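Titin (Homo sapiens, PDB 3LCY) probably serves as a structural scaffold of the muscle A-band, here as two tandem immunoglobulin domains of a giant protein that also carries a serine/threonine kinase. Local coordinates at residues S28-G33 with D59-T64. Residues are numbered along the deposited sequence; the frame is centred on the assembly and turned at random.
Sequences SCQIVG and DGRTHT
C29 and H63 face each other as a hydrogen-bonded antiparallel pair, flanked by the non-hydrogen-bonded pairs S28 with T64 and Q30 with T62; the strand axes come within 4.6 Å and run at 147° to each other. H63 N to C29 O is short at 2.7 Å and nearly straight, whereas the return bond from C29 N to H63 O bends to 141° at the hydrogen. Two residues on, I31 N reaches R61 O, but there the second strand gives way to its hairpin turn. D59 OD1 accepts from R61 N, an Asx turn, and from T62 N, which widens it to an Asx motif, the two amides arriving from opposite faces of the carboxylate plane. At the positive phi of G60 a CB would jam against D59 O, which calls for glycine.

Where the backbone pairing ends, the H63 side chain continues it. Its NE2 donates to I31 O over 3.2 Å, in the carbonyl plane on a lone pair, while ND1 is bonded to S58 OG, which helps fix the ring's rotation. The CB of I31 lies at the ring edge, 3.8 Å from H63 NE2, and R61 O sits above one face. C29 and I31 turn into the sandwich, where both touch C80 of strand 76-83.

On the other face, S28 OG, anti to its own amide nitrogen (chi1 -176°), meets T64 OG1 at 3.1 Å in a hydroxyl-hydroxyl bond. T62, beta-branched like T64 and so suited to a strand, packs CG2 on S28 OG at 3.4 Å and sets OG1 beside the Q30 amide, 3.7 Å from NE2. Beyond this polar row, V32 CG1 covers one face of the R61 guanidinium at 4.1 Å from NE.

In this pair of inner strands of an immunoglobulin I-set sheet, R61 N is turned to D59 OD1, and H63 NE2 supplies I31 O in its place.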
ATOM      1  N   SER A  28       6.410   0.781  18.463  1.00 25.71           N
ATOM      2  CA  SER A  28       6.631   1.118  19.863  1.00 30.42           C
ATOM      3  C   SER A  28       7.393   2.425  20.062  1.00 31.87           C
ATOM      4  O   SER A  28       8.101   2.893  19.171  1.00 32.11           O
ATOM      5  CB  SER A  28       7.365  -0.024  20.570  1.00 30.26           C
ATOM      6  OG  SER A  28       7.517   0.243  21.952  1.00 37.68           O
ATOM      7  N   CYS A  29       7.241   3.003  21.250  1.00 28.59           N
ATOM      8  CA  CYS A  29       7.954   4.217  21.621  1.00 28.71           C
ATOM      9  C   CYS A  29       7.950   4.373  23.138  1.00 30.94           C
ATOM     10  O   CYS A  29       7.093   3.816  23.825  1.00 27.98           O
ATOM     11  CB  CYS A  29       7.313   5.442  20.967  1.00 27.24           C
ATOM     12  SG  CYS A  29       5.658   5.828  21.579  1.00 26.75           S
ATOM     13  N   GLN A  30       8.861   5.154  23.696  1.00 31.61           N
ATOM     14  CA  GLN A  30       8.866   5.447  25.111  1.00 30.37           C
ATOM     15  C   GLN A  30       8.670   6.889  25.425  1.00 31.02           C
ATOM     16  O   GLN A  30       9.435   7.693  25.034  1.00 32.50           O
ATOM     17  CB  GLN A  30      10.184   5.074  25.699  1.00 33.39           C
ATOM     18  CG  GLN A  30      10.664   3.799  25.298  1.00 38.27           C
ATOM     19  CD  GLN A  30      11.479   3.215  26.340  1.00 48.19           C
ATOM     20  OE1 GLN A  30      11.714   3.822  27.344  1.00 49.95           O
ATOM     21  NE2 GLN A  30      11.914   2.016  26.132  1.00 54.16           N
ATOM     22  N   ILE A  31       7.642   7.188  26.181  1.00 30.49           N
ATOM     23  CA  ILE A  31       7.331   8.517  26.627  1.00 28.09           C
ATOM     24  C   ILE A  31       7.049   8.531  28.115  1.00 34.74           C
ATOM     25  O   ILE A  31       6.265   7.782  28.609  1.00 36.82           O
ATOM     26  CB  ILE A  31       6.140   9.048  25.890  1.00 26.85           C
ATOM     27  CG1 ILE A  31       6.350   8.911  24.394  1.00 24.78           C
ATOM     28  CG2 ILE A  31       5.922  10.446  26.225  1.00 24.85           C
ATOM     29  CD1 ILE A  31       5.133   8.952  23.585  1.00 23.12           C
ATOM     30  N   VAL A  32       7.744   9.403  28.827  1.00 39.87           N
ATOM     31  CA  VAL A  32       7.600   9.497  30.268  1.00 40.96           C
ATOM     32  C   VAL A  32       7.077  10.844  30.738  1.00 46.47           C
ATOM     33  O   VAL A  32       7.482  11.884  30.240  1.00 51.09           O
ATOM     34  CB  VAL A  32       8.935   9.198  30.959  1.00 39.38           C
ATOM     35  CG1 VAL A  32       9.304   7.745  30.775  1.00 38.18           C
ATOM     36  CG2 VAL A  32      10.019  10.077  30.397  1.00 38.13           C
ATOM     37  N   GLY A  33       6.162  10.808  31.701  1.00 48.03           N
ATOM     38  CA  GLY A  33       5.578  12.011  32.252  1.00 48.65           C
ATOM     39  C   GLY A  33       5.020  11.771  33.623  1.00 48.84           C
ATOM     40  O   GLY A  33       4.804  10.654  33.975  1.00 49.70           O
ATOM     41  N   ASP A  59       2.710   0.388  29.635  1.00 31.07           N
ATOM     42  CA  ASP A  59       3.030   0.152  31.021  1.00 30.12           C
ATOM     43  C   ASP A  59       3.229   1.490  31.706  1.00 28.94           C
ATOM     44  O   ASP A  59       3.638   1.561  32.847  1.00 30.65           O
ATOM     45  CB  ASP A  59       4.259  -0.738  31.161  1.00 27.03           C
ATOM     46  CG  ASP A  59       5.495  -0.102  30.625  1.00 25.92           C
ATOM     47  OD1 ASP A  59       5.441   1.057  30.233  1.00 29.47           O
ATOM     48  OD2 ASP A  59       6.532  -0.763  30.600  1.00 25.69           O
ATOM     49  N   GLY A  60       2.931   2.548  30.973  1.00 30.59           N
ATOM     50  CA  GLY A  60       3.114   3.913  31.421  1.00 33.28           C
ATOM     51  C   GLY A  60       4.413   4.537  30.951  1.00 32.31           C
ATOM     52  O   GLY A  60       4.596   5.724  31.064  1.00 33.06           O
ATOM     53  N   ARG A  61       5.320   3.721  30.440  1.00 35.01           N
ATOM     54  CA  ARG A  61       6.577   4.200  29.886  1.00 39.99           C
ATOM     55  C   ARG A  61       6.750   3.788  28.424  1.00 37.23           C
ATOM     56  O   ARG A  61       7.071   4.599  27.574  1.00 32.26           O
ATOM     57  CB  ARG A  61       7.759   3.710  30.716  1.00 44.99           C
ATOM     58  CG  ARG A  61       7.688   4.118  32.160  1.00 52.54           C
ATOM     59  CD  ARG A  61       8.830   3.543  32.966  1.00 59.06           C
ATOM     60  NE  ARG A  61       9.995   4.419  32.998  1.00 65.13           N
ATOM     61  CZ  ARG A  61      11.117   4.188  32.330  1.00 70.12           C
ATOM     62  NH1 ARG A  61      11.230   3.109  31.572  1.00 71.31           N
ATOM     63  NH2 ARG A  61      12.129   5.035  32.419  1.00 70.90           N
ATOM     64  N   THR A  62       6.523   2.513  28.146  1.00 34.79           N
ATOM     65  CA  THR A  62       6.672   1.996  26.804  1.00 29.91           C
ATOM     66  C   THR A  62       5.317   1.777  26.197  1.00 27.08           C
ATOM     67  O   THR A  62       4.496   1.069  26.747  1.00 28.75           O
ATOM     68  CB  THR A  62       7.423   0.673  26.793  1.00 28.01           C
ATOM     69  OG1 THR A  62       8.670   0.837  27.453  1.00 30.01           O
ATOM     70  CG2 THR A  62       7.675   0.237  25.376  1.00 22.42           C
ATOM     71  N   HIS A  63       5.087   2.392  25.051  1.00 21.71           N
ATOM     72  CA  HIS A  63       3.800   2.274  24.403  1.00 21.79           C
ATOM     73  C   HIS A  63       3.905   1.627  23.038  1.00 23.31           C
ATOM     74  O   HIS A  63       4.580   2.115  22.155  1.00 21.98           O
ATOM     75  CB  HIS A  63       3.162   3.648  24.339  1.00 20.21           C
ATOM     76  CG  HIS A  63       3.480   4.485  25.531  1.00 25.86           C
ATOM     77  ND1 HIS A  63       3.068   4.149  26.798  1.00 27.72           N
ATOM     78  CD2 HIS A  63       4.207   5.616  25.662  1.00 29.12           C
ATOM     79  CE1 HIS A  63       3.512   5.044  27.655  1.00 27.60           C
ATOM     80  NE2 HIS A  63       4.202   5.948  26.991  1.00 27.62           N
ATOM     81  N   THR A  64       3.197   0.522  22.888  1.00 25.43           N
ATOM     82  CA  THR A  64       3.236  -0.258  21.679  1.00 28.20           C
ATOM     83  C   THR A  64       1.877  -0.447  21.053  1.00 32.96           C
ATOM     84  O   THR A  64       0.922  -0.775  21.717  1.00 36.67           O
ATOM     85  CB  THR A  64       3.848  -1.654  21.930  1.00 29.44           C
ATOM     86  OG1 THR A  64       5.098  -1.520  22.596  1.00 28.12           O
ATOM     87  CG2 THR A  64       4.082  -2.373  20.632  1.00 27.55           C
TER